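Local structure of cell shape-determining protein MreC (Streptococcus pneumoniae, 2QF5) at residues A[7-12]-A[161-166]. The protein helps to form and maintain cell shape, probably as part of the elongasome that synthesises peripheral peptidoglycan. Residues are numbered along the deposited sequence; the frame is centred on the assembly and turned at random.
Sequences KTLAAD and IELVGN
Lys7, Leu9 and Ala11 pair with Gly165, Leu163 and Ile161 through reciprocal backbone hydrogen bonds, the antiparallel strands lying 4.5 Å apart at their axes' closest approach. The bond from Leu163 N to Leu9 O is short, 2.7 Å, whereas its return partner, Leu9 N to Leu163 O, is weak and bent to 123° at the hydrogen. Thr8 CA lies 3.2 Å from that same Leu163 O in a CA-H...O contact. On one face of the sheet Leu9 CB meets Leu163 CB at 4.0 Å; the branched apolar side chains of Leu163 and Ile161 suit the barrel interior, where they touch Leu27, as does small, buried Ala11. The extended chain of Lys7 passes Gly165 O, with CG 3.5 Å away, and brings CE to 3.3 Å from Asn166 O, while NZ hydrogen-bonds Ser36 OG. On the other face Thr8 CG2 touches Val164 CG2 at 3.7 Å; exposed Thr8 can offer its hydroxyl to solvent, while buried Val164 also packs on Ile42. With Val164 CG2 anti to its backbone N (CG1 at chi1 69°), that methyl is turned to Thr8. Strand 160-166, also backbone-bonded to 40-43, pairs with 6-16 to close a six-stranded antiparallel barrel, one of two in this MreC core.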
loop_
_atom_site.group_PDB
_atom_site.type_symbol
_atom_site.label_atom_id
_atom_site.label_comp_id
_atom_site.label_asym_id
_atom_site.label_seq_id
_atom_site.Cartn_x
_atom_site.Cartn_y
_atom_site.Cartn_z
ATOM N N LYS A 7 13.548 -7.838 -5.296
ATOM C CA LYS A 7 12.956 -8.920 -6.098
ATOM C C LYS A 7 11.574 -8.516 -6.596
ATOM O O LYS A 7 10.710 -8.107 -5.829
ATOM C CB LYS A 7 12.894 -10.256 -5.345
ATOM C CG LYS A 7 12.270 -10.237 -3.964
ATOM C CD LYS A 7 12.706 -11.468 -3.145
ATOM C CE LYS A 7 12.002 -11.515 -1.782
ATOM N NZ LYS A 7 12.220 -12.802 -1.073
ATOM N N THR A 8 11.391 -8.622 -7.901
ATOM C CA THR A 8 10.160 -8.226 -8.535
ATOM C C THR A 8 9.587 -9.408 -9.350
ATOM O O THR A 8 10.299 -10.307 -9.725
ATOM C CB THR A 8 10.367 -6.947 -9.381
ATOM O OG1 THR A 8 11.238 -7.216 -10.471
ATOM C CG2 THR A 8 10.969 -5.829 -8.546
ATOM N N LEU A 9 8.277 -9.385 -9.563
ATOM C CA LEU A 9 7.490 -10.516 -10.029
ATOM C C LEU A 9 6.229 -9.891 -10.603
ATOM O O LEU A 9 5.665 -9.007 -9.993
ATOM C CB LEU A 9 7.134 -11.403 -8.816
ATOM C CG LEU A 9 6.791 -12.892 -8.913
ATOM C CD1 LEU A 9 6.644 -13.435 -7.515
ATOM C CD2 LEU A 9 5.534 -13.191 -9.687
ATOM N N ALA A 10 5.793 -10.319 -11.776
ATOM C CA ALA A 10 4.510 -9.893 -12.321
ATOM C C ALA A 10 3.575 -11.083 -12.191
ATOM O O ALA A 10 4.006 -12.241 -12.341
ATOM C CB ALA A 10 4.646 -9.457 -13.782
ATOM N N ALA A 11 2.312 -10.802 -11.878
ATOM C CA ALA A 11 1.281 -11.837 -11.772
ATOM C C ALA A 11 -0.102 -11.284 -12.146
ATOM O O ALA A 11 -0.350 -10.080 -12.099
ATOM C CB ALA A 11 1.274 -12.455 -10.353
ATOM N N ASP A 12 -0.994 -12.182 -12.538
ATOM C CA ASP A 12 -2.357 -11.828 -12.905
ATOM C C ASP A 12 -3.306 -12.125 -11.743
ATOM O O ASP A 12 -3.120 -13.085 -11.003
ATOM C CB ASP A 12 -2.806 -12.610 -14.159
ATOM C CG ASP A 12 -2.001 -12.265 -15.398
ATOM O OD1 ASP A 12 -1.705 -11.089 -15.633
ATOM O OD2 ASP A 12 -1.666 -13.169 -16.165
ATOM N N ILE A 161 -0.666 -7.316 -11.422
ATOM C CA ILE A 161 0.061 -6.720 -10.288
ATOM C C ILE A 161 1.551 -6.978 -10.406
ATOM O O ILE A 161 1.953 -8.049 -10.826
ATOM C CB ILE A 161 -0.421 -7.276 -8.943
ATOM C CG1 ILE A 161 -1.732 -6.616 -8.518
ATOM C CG2 ILE A 161 0.625 -7.060 -7.821
ATOM C CD1 ILE A 161 -2.421 -7.374 -7.393
ATOM N N GLU A 162 2.351 -5.976 -10.040
ATOM C CA GLU A 162 3.783 -6.157 -9.825
ATOM C C GLU A 162 4.022 -6.409 -8.319
ATOM O O GLU A 162 3.758 -5.547 -7.472
ATOM C CB GLU A 162 4.580 -4.940 -10.332
ATOM C CG GLU A 162 6.021 -4.849 -9.795
ATOM C CD GLU A 162 6.692 -3.467 -9.987
ATOM O OE1 GLU A 162 6.274 -2.682 -10.882
ATOM O OE2 GLU A 162 7.659 -3.174 -9.227
ATOM N N LEU A 163 4.507 -7.600 -7.988
ATOM C CA LEU A 163 4.914 -7.893 -6.623
ATOM C C LEU A 163 6.374 -7.462 -6.443
ATOM O O LEU A 163 7.239 -7.794 -7.265
ATOM C CB LEU A 163 4.732 -9.373 -6.297
ATOM C CG LEU A 163 3.295 -9.896 -6.232
ATOM C CD1 LEU A 163 3.327 -11.391 -5.889
ATOM C CD2 LEU A 163 2.477 -9.092 -5.217
ATOM N N VAL A 164 6.637 -6.707 -5.383
ATOM C CA VAL A 164 7.992 -6.216 -5.096
ATOM C C VAL A 164 8.350 -6.386 -3.617
ATOM O O VAL A 164 7.568 -6.080 -2.727
ATOM C CB VAL A 164 8.176 -4.744 -5.503
ATOM C CG1 VAL A 164 7.377 -3.857 -4.602
ATOM C CG2 VAL A 164 9.662 -4.355 -5.433
ATOM N N GLY A 165 9.551 -6.886 -3.368
ATOM C CA GLY A 165 9.993 -7.149 -2.017
ATOM C C GLY A 165 11.474 -6.957 -1.913
ATOM O O GLY A 165 12.172 -6.881 -2.920
ATOM N N ASN A 166 11.954 -6.875 -0.678
ATOM C CA ASN A 166 13.370 -6.714 -0.446
ATOM C C ASN A 166 13.973 -8.077 -0.594
ATOM O O ASN A 166 13.394 -9.045 -0.104
ATOM C CB ASN A 166 13.648 -6.159 0.948
ATOM C CG ASN A 166 14.729 -5.138 0.943
ATOM O OD1 ASN A 166 15.787 -5.343 1.532
ATOM N ND2 ASN A 166 14.483 -4.015 0.257
#